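PDB 4KP2: homoaconitase large subunit from Methanocaldococcus jannaschii, which forms, with a small subunit, an iron-sulfur hydro-lyase that reversibly dehydrates (R)-homocitrate to cis-homoaconitate and hydrates the latter to homoisocitrate. Local coordinates for residues 29-34 against 267-272; 139-144 against 149-154; 295-298 against 304-307. All blocks are in the same frame, centred on the assembly; numbering follows the deposited sequence.

Overall arrangement
Contact 2 lies nearer to each of the others than they lie to each other: its centre is about 18 Å from that of contact 1 and about 26 Å from contact 3's. Along the chain, both segments of contact 2 fall between the two of contact 1, and contact 3 follows. Contacts 1 and 2 meet where Leu29 CD2 packs 3.9 Å from Phe150 CG, joining helix 24-33 to strand 150-153, within this chain an outer strand of a five-stranded parallel sheet. Contact 3, a small hairpin, lies across the chain's centre from contact 1, about 30 Å away at the nearest atoms. Contact 2 alone approaches the predicted iron-sulfur ligands; the others are structural packing.

Contact 1: residues 29-34 against 267-272; sequences LSKKVG and KKERIT
Lys31, on the last turn of helix 24-33, reaches across to Glu269 and Ile271 in the loop that follows helix 260-267, a light contact burying 130 Å² in all. The loop opens with a type I turn from Lys267 to Arg270, whose closing bond, Arg270 N to Lys267 O, is weak at 3.3 Å. Glu269, the third residue of this turn, carries the charged half of the contact. Its CG stands beside its own backbone N (chi1 -55°) and the chain bends again at chi2, which swings the carboxylate nearer the helix than its CB alone would suggest. OE1 does the touching, meeting Lys31 NZ at 3.3 Å in a salt bridge whose hydrogen bond is weak. The lysine runs out from the helix with CG opposite its backbone N (chi1 166°), then bends at chi3 and chi4, and the two side chains cross at about a right angle. Lys31 CE also lies 3.8 Å from Glu269 OE1, placing the end of the aliphatic chain beside the acid. Ile271 points toward 29-34, and its CD1 rests against the lysine stem, 4.2 Å from Lys31 CD. The lysine thus has an apolar partner at CD and an acid at NZ. Thr272 then leads the loop on toward strand 282-286. Ile271 is buried further by Leu24 and Lys27 of helix 24-33 and by Asn131, which also donates to Glu269 O. Lys267 makes a salt bridge to Glu246 of helix 246-254, while Leu29 and Lys32 lay helix 24-33 against strand 42-46.

Contact 2: residues 139-144 against 149-154; sequences SHTCTH and AFATGF
Thr141 lies across the backbone of strand 150-153, its CB 3.3 Å from Thr152 O and its CG2 3.4 Å from the same oxygen. Its two branches part: OG1, beside the threonine's own N (chi1 -48°), comes 3.6 Å from Gly153 CA and is hydrogen-bonded to Asp138 O, whereas CG2 turns to meet the His144 ring at its edge, in the plane of the ring. His144 CB packs on Ala151 CB at 3.9 Å, and the same methyl lies 3.2 Å from Thr141 O, which His144 N takes as acceptor in the 3-10 turn. Strand 150-153 is, within this chain, an outermost strand of a parallel sheet in the alpha-beta-alpha sandwich of the aconitase family, and 139-144 belongs to the connection from its neighbour, strand 133-136. Cys142 offers the strand its backbone: CA directs a C-H at Ala151 O, 3.3 Å away with 153° at the hydrogen, an oxygen that also accepts from Thr239. The His144 ring meets that of His120 with planes about 75° apart, and the side chain of His144 lies about 6 Å from that of Cys323, a predicted ligand of the [4Fe-4S] cluster.

Contact 3: residues 295-298 against 304-307; sequences VAVP and VKPI
The flat groups meeting between 295-298 and 304-307 are peptide groups: Val304 CG2 lies 3.1 Å from Val295 N and 3.2 Å from Val295 O, against the two peptides that flank Val295. Val304 CA directs a C-H at Val295 O, 3.4 Å away with 133° at the hydrogen, and Val304 CB sits equally near that oxygen. On the Val304 side of the hairpin, Ala296 CB lies 4.4 Å from Val304 CB. Val295 CG2, placed beside its own N, touches Ile307 CD1 at 3.8 Å, the two side chains meeting obliquely. Farther along, Val297 crosses the Lys305 chain at about a right angle, Val297 CG2 lying 3.7 Å from Lys305 CE and Val297 CG1 4.0 Å from Lys305 CG, so the valine fork spans most of the lysine stem. With an alanine here both methyls of the fork would be gone, and the Lys305 chain would probably lose much of its packing and be freer to swing. Tyr420 of strand 418-421 and Val310 of helix 307-310 also touch Val295 and Val297. The two segments form a short, loosely bonded antiparallel beta hairpin, with backbone bonds between Val297 and Asn303 toward its loop and between Ile307 and Glu293 at its open end.

Contact 1: residues 29-34 against 267-272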
loop_
_atom_site.group_PDB
_atom_site.type_symbol
_atom_site.label_atom_id
_atom_site.label_comp_id
_atom_site.label_asym_id
_atom_site.label_seq_id
_atom_site.Cartn_x
_atom_site.Cartn_y
_atom_site.Cartn_z
ATOM N N LEU A 29 2.583 -11.429 38.535
ATOM C CA LEU A 29 1.577 -12.482 38.589
ATOM C C LEU A 29 0.975 -12.641 39.982
ATOM O O LEU A 29 -0.200 -12.980 40.122
ATOM C CB LEU A 29 2.171 -13.810 38.116
ATOM C CG LEU A 29 2.629 -13.859 36.657
ATOM C CD1 LEU A 29 3.202 -15.224 36.325
ATOM C CD2 LEU A 29 1.475 -13.521 35.730
ATOM N N SER A 30 1.781 -12.391 41.010
ATOM C CA SER A 30 1.320 -12.538 42.387
ATOM C C SER A 30 0.268 -11.497 42.756
ATOM O O SER A 30 -0.756 -11.825 43.356
ATOM C CB SER A 30 2.495 -12.468 43.363
ATOM O OG SER A 30 3.348 -13.588 43.203
ATOM N N LYS A 31 0.527 -10.243 42.397
ATOM C CA LYS A 31 -0.420 -9.165 42.649
ATOM C C LYS A 31 -1.699 -9.385 41.850
ATOM O O LYS A 31 -2.801 -9.092 42.319
ATOM C CB LYS A 31 0.200 -7.811 42.294
ATOM C CG LYS A 31 -0.805 -6.673 42.203
ATOM C CD LYS A 31 -0.119 -5.333 41.997
ATOM C CE LYS A 31 0.548 -4.858 43.277
ATOM N NZ LYS A 31 -0.449 -4.649 44.365
ATOM N N LYS A 32 -1.543 -9.917 40.643
ATOM C CA LYS A 32 -2.675 -10.152 39.760
ATOM C C LYS A 32 -3.558 -11.299 40.254
ATOM O O LYS A 32 -4.768 -11.303 40.023
ATOM C CB LYS A 32 -2.191 -10.430 38.334
ATOM C CG LYS A 32 -3.310 -10.526 37.313
ATOM C CD LYS A 32 -4.209 -9.304 37.388
ATOM C CE LYS A 32 -5.490 -9.509 36.605
ATOM N NZ LYS A 32 -6.406 -8.343 36.734
ATOM N N VAL A 33 -2.955 -12.264 40.940
ATOM C CA VAL A 33 -3.697 -13.437 41.396
ATOM C C VAL A 33 -4.141 -13.315 42.858
ATOM O O VAL A 33 -5.126 -13.929 43.268
ATOM C CB VAL A 33 -2.900 -14.746 41.169
ATOM C CG1 VAL A 33 -1.823 -14.921 42.231
ATOM C CG2 VAL A 33 -3.838 -15.947 41.150
ATOM N N GLY A 34 -3.420 -12.515 43.639
ATOM C CA GLY A 34 -3.807 -12.258 45.015
ATOM C C GLY A 34 -2.939 -12.926 46.066
ATOM O O GLY A 34 -3.088 -12.658 47.257
ATOM N N LYS A 267 1.336 4.886 39.931
ATOM C CA LYS A 267 2.560 4.752 40.711
ATOM C C LYS A 267 2.298 4.095 42.061
ATOM O O LYS A 267 3.219 3.585 42.698
ATOM C CB LYS A 267 3.231 6.112 40.908
ATOM C CG LYS A 267 3.789 6.720 39.636
ATOM C CD LYS A 267 4.554 7.997 39.935
ATOM C CE LYS A 267 5.725 7.727 40.864
ATOM N NZ LYS A 267 6.682 6.747 40.279
ATOM N N LYS A 268 1.042 4.106 42.496
ATOM C CA LYS A 268 0.682 3.469 43.757
ATOM C C LYS A 268 0.647 1.955 43.590
ATOM O O LYS A 268 0.598 1.212 44.569
ATOM C CB LYS A 268 -0.667 3.978 44.265
ATOM C CG LYS A 268 -1.869 3.275 43.666
ATOM C CD LYS A 268 -3.134 3.626 44.430
ATOM C CE LYS A 268 -4.324 2.839 43.913
ATOM N NZ LYS A 268 -5.557 3.116 44.700
ATOM N N GLU A 269 0.673 1.506 42.339
ATOM C CA GLU A 269 0.699 0.084 42.033
ATOM C C GLU A 269 1.990 -0.273 41.307
ATOM O O GLU A 269 2.085 -1.325 40.673
ATOM C CB GLU A 269 -0.509 -0.301 41.179
ATOM C CG GLU A 269 -1.849 0.082 41.791
ATOM C CD GLU A 269 -2.151 -0.674 43.071
ATOM O OE1 GLU A 269 -1.614 -1.787 43.252
ATOM O OE2 GLU A 269 -2.929 -0.153 43.898
ATOM N N ARG A 270 2.979 0.609 41.404
ATOM C CA ARG A 270 4.267 0.398 40.751
ATOM C C ARG A 270 5.005 -0.796 41.348
ATOM O O ARG A 270 5.073 -0.952 42.567
ATOM C CB ARG A 270 5.131 1.658 40.852
ATOM C CG ARG A 270 6.521 1.511 40.250
ATOM C CD ARG A 270 7.289 2.823 40.297
ATOM N NE ARG A 270 8.652 2.679 39.795
ATOM C CZ ARG A 270 9.511 3.683 39.661
ATOM N NH1 ARG A 270 9.150 4.918 39.989
ATOM N NH2 ARG A 270 10.732 3.454 39.197
ATOM N N ILE A 271 5.554 -1.637 40.477
ATOM C CA ILE A 271 6.287 -2.820 40.911
ATOM C C ILE A 271 7.778 -2.702 40.603
ATOM O O ILE A 271 8.176 -2.578 39.445
ATOM C CB ILE A 271 5.729 -4.095 40.258
ATOM C CG1 ILE A 271 4.275 -4.315 40.683
ATOM C CG2 ILE A 271 6.581 -5.298 40.629
ATOM C CD1 ILE A 271 3.668 -5.592 40.149
ATOM N N THR A 272 8.595 -2.745 41.650
ATOM C CA THR A 272 10.038 -2.598 41.509
ATOM C C THR A 272 10.749 -3.877 41.944
ATOM O O THR A 272 10.231 -4.633 42.765
ATOM C CB THR A 272 10.553 -1.419 42.354
ATOM O OG1 THR A 272 9.623 -0.332 42.276
ATOM C CG2 THR A 272 11.917 -0.954 41.865
#

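Contact 2: residues 139-144 against 149-154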
loop_
_atom_site.group_PDB
_atom_site.type_symbol
_atom_site.label_atom_id
_atom_site.label_comp_id
_atom_site.label_asym_id
_atom_site.label_seq_id
_atom_site.Cartn_x
_atom_site.Cartn_y
_atom_site.Cartn_z
ATOM N N SER A 139 2.255 -14.088 17.918
ATOM C CA SER A 139 3.488 -14.616 18.496
ATOM C C SER A 139 4.407 -13.522 19.039
ATOM O O SER A 139 5.472 -13.816 19.582
ATOM C CB SER A 139 4.235 -15.476 17.473
ATOM O OG SER A 139 4.532 -14.733 16.304
ATOM N N HIS A 140 3.993 -12.267 18.896
ATOM C CA HIS A 140 4.784 -11.143 19.386
ATOM C C HIS A 140 3.992 -10.252 20.338
ATOM O O HIS A 140 4.151 -9.031 20.337
ATOM C CB HIS A 140 5.331 -10.318 18.222
ATOM C CG HIS A 140 6.313 -11.057 17.369
ATOM N ND1 HIS A 140 5.928 -11.878 16.329
ATOM C CD2 HIS A 140 7.665 -11.107 17.404
ATOM C CE1 HIS A 140 6.999 -12.395 15.760
ATOM N NE2 HIS A 140 8.068 -11.945 16.393
ATOM N N THR A 141 3.146 -10.871 21.152
ATOM C CA THR A 141 2.400 -10.151 22.175
ATOM C C THR A 141 3.345 -9.779 23.317
ATOM O O THR A 141 3.042 -8.913 24.138
ATOM C CB THR A 141 1.226 -10.999 22.707
ATOM O OG1 THR A 141 0.499 -11.550 21.602
ATOM C CG2 THR A 141 0.282 -10.157 23.555
ATOM N N CYS A 142 4.507 -10.425 23.340
ATOM C CA CYS A 142 5.529 -10.172 24.353
ATOM C C CYS A 142 6.062 -8.739 24.310
ATOM O O CYS A 142 6.748 -8.298 25.233
ATOM C CB CYS A 142 6.685 -11.161 24.193
ATOM S SG CYS A 142 7.412 -11.194 22.536
ATOM N N THR A 143 5.744 -8.025 23.235
ATOM C CA THR A 143 6.158 -6.637 23.059
ATOM C C THR A 143 5.660 -5.751 24.199
ATOM O O THR A 143 6.341 -4.813 24.616
ATOM C CB THR A 143 5.632 -6.075 21.719
ATOM O OG1 THR A 143 6.039 -6.933 20.646
ATOM C CG2 THR A 143 6.162 -4.671 21.470
ATOM N N HIS A 144 4.476 -6.071 24.714
ATOM C CA HIS A 144 3.821 -5.249 25.727
ATOM C C HIS A 144 4.377 -5.479 27.129
ATOM O O HIS A 144 3.775 -5.064 28.120
ATOM C CB HIS A 144 2.314 -5.503 25.709
ATOM C CG HIS A 144 1.717 -5.452 24.337
ATOM N ND1 HIS A 144 1.567 -4.274 23.636
ATOM C CD2 HIS A 144 1.243 -6.431 23.535
ATOM C CE1 HIS A 144 1.022 -4.532 22.461
ATOM N NE2 HIS A 144 0.814 -5.833 22.373
ATOM N N ALA A 149 4.168 -5.243 32.114
ATOM C CA ALA A 149 3.034 -6.150 32.206
ATOM C C ALA A 149 3.377 -7.506 31.605
ATOM O O ALA A 149 4.107 -7.590 30.619
ATOM C CB ALA A 149 1.823 -5.553 31.509
ATOM N N PHE A 150 2.850 -8.565 32.207
ATOM C CA PHE A 150 3.082 -9.913 31.709
ATOM C C PHE A 150 2.231 -10.161 30.469
ATOM O O PHE A 150 1.010 -10.285 30.556
ATOM C CB PHE A 150 2.765 -10.946 32.791
ATOM C CG PHE A 150 3.155 -12.347 32.423
ATOM C CD1 PHE A 150 4.423 -12.826 32.705
ATOM C CD2 PHE A 150 2.254 -13.186 31.791
ATOM C CE1 PHE A 150 4.783 -14.117 32.363
ATOM C CE2 PHE A 150 2.609 -14.475 31.446
ATOM C CZ PHE A 150 3.875 -14.941 31.734
ATOM N N ALA A 151 2.884 -10.232 29.315
ATOM C CA ALA A 151 2.175 -10.391 28.051
ATOM C C ALA A 151 2.730 -11.541 27.220
ATOM O O ALA A 151 3.923 -11.582 26.919
ATOM C CB ALA A 151 2.217 -9.095 27.258
ATOM N N THR A 152 1.857 -12.475 26.854
ATOM C CA THR A 152 2.250 -13.625 26.048
ATOM C C THR A 152 1.284 -13.848 24.890
ATOM O O THR A 152 0.185 -13.295 24.870
ATOM C CB THR A 152 2.316 -14.914 26.891
ATOM O OG1 THR A 152 1.079 -15.093 27.591
ATOM C CG2 THR A 152 3.455 -14.838 27.897
ATOM N N GLY A 153 1.701 -14.663 23.927
ATOM C CA GLY A 153 0.882 -14.957 22.767
ATOM C C GLY A 153 0.220 -16.318 22.840
ATOM O O GLY A 153 0.826 -17.294 23.281
ATOM N N PHE A 154 -1.032 -16.383 22.400
ATOM C CA PHE A 154 -1.789 -17.627 22.428
ATOM C C PHE A 154 -2.278 -18.009 21.037
ATOM O O PHE A 154 -2.342 -17.170 20.139
ATOM C CB PHE A 154 -2.981 -17.501 23.375
ATOM C CG PHE A 154 -2.594 -17.282 24.810
ATOM C CD1 PHE A 154 -2.422 -18.358 25.662
ATOM C CD2 PHE A 154 -2.402 -16.003 25.306
ATOM C CE1 PHE A 154 -2.064 -18.163 26.983
ATOM C CE2 PHE A 154 -2.045 -15.803 26.626
ATOM C CZ PHE A 154 -1.876 -16.885 27.466
#

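Contact 3: residues 295-298 against 304-307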
loop_
_atom_site.group_PDB
_atom_site.type_symbol
_atom_site.label_atom_id
_atom_site.label_comp_id
_atom_site.label_asym_id
_atom_site.label_seq_id
_atom_site.Cartn_x
_atom_site.Cartn_y
_atom_site.Cartn_z
ATOM N N VAL A 295 23.770 -6.624 12.129
ATOM C CA VAL A 295 22.932 -7.097 11.030
ATOM C C VAL A 295 22.811 -8.624 11.037
ATOM O O VAL A 295 23.806 -9.332 10.878
ATOM C CB VAL A 295 23.490 -6.655 9.666
ATOM C CG1 VAL A 295 22.707 -7.308 8.533
ATOM C CG2 VAL A 295 23.460 -5.140 9.544
ATOM N N ALA A 296 21.591 -9.124 11.214
ATOM C CA ALA A 296 21.352 -10.564 11.270
ATOM C C ALA A 296 21.306 -11.198 9.881
ATOM O O ALA A 296 20.614 -10.709 8.989
ATOM C CB ALA A 296 20.070 -10.863 12.032
ATOM N N VAL A 297 22.040 -12.294 9.712
ATOM C CA VAL A 297 22.128 -12.978 8.427
ATOM C C VAL A 297 21.195 -14.193 8.377
ATOM O O VAL A 297 20.821 -14.731 9.422
ATOM C CB VAL A 297 23.582 -13.413 8.127
ATOM C CG1 VAL A 297 24.524 -12.225 8.259
ATOM C CG2 VAL A 297 24.009 -14.544 9.050
ATOM N N PRO A 298 20.802 -14.615 7.160
ATOM C CA PRO A 298 19.952 -15.798 6.968
ATOM C C PRO A 298 20.520 -17.047 7.638
ATOM O O PRO A 298 21.741 -17.188 7.717
ATOM C CB PRO A 298 19.961 -15.979 5.448
ATOM C CG PRO A 298 20.139 -14.613 4.920
ATOM C CD PRO A 298 21.038 -13.904 5.890
ATOM N N VAL A 304 23.882 -12.734 13.885
ATOM C CA VAL A 304 24.449 -11.455 13.458
ATOM C C VAL A 304 25.967 -11.383 13.592
ATOM O O VAL A 304 26.527 -11.581 14.671
ATOM C CB VAL A 304 23.822 -10.234 14.173
ATOM C CG1 VAL A 304 23.770 -10.442 15.648
ATOM C CG2 VAL A 304 24.648 -9.009 13.900
ATOM N N LYS A 305 26.623 -11.109 12.472
ATOM C CA LYS A 305 28.021 -10.719 12.477
ATOM C C LYS A 305 28.020 -9.199 12.486
ATOM O O LYS A 305 27.089 -8.584 11.966
ATOM C CB LYS A 305 28.719 -11.219 11.214
ATOM C CG LYS A 305 27.917 -12.220 10.400
ATOM C CD LYS A 305 28.268 -13.648 10.771
ATOM C CE LYS A 305 27.598 -14.632 9.830
ATOM N NZ LYS A 305 27.924 -14.334 8.406
ATOM N N PRO A 306 29.056 -8.581 13.076
ATOM C CA PRO A 306 29.129 -7.115 13.097
ATOM C C PRO A 306 29.066 -6.525 11.689
ATOM O O PRO A 306 29.367 -7.226 10.722
ATOM C CB PRO A 306 30.493 -6.838 13.745
ATOM C CG PRO A 306 31.258 -8.121 13.615
ATOM C CD PRO A 306 30.231 -9.200 13.708
ATOM N N ILE A 307 28.677 -5.257 11.586
ATOM C CA ILE A 307 28.465 -4.600 10.295
ATOM C C ILE A 307 29.678 -4.698 9.363
ATOM O O ILE A 307 29.538 -4.684 8.139
ATOM C CB ILE A 307 28.047 -3.119 10.487
ATOM C CG1 ILE A 307 27.662 -2.477 9.152
ATOM C CG2 ILE A 307 29.154 -2.331 11.173
ATOM C CD1 ILE A 307 26.521 -3.171 8.452
#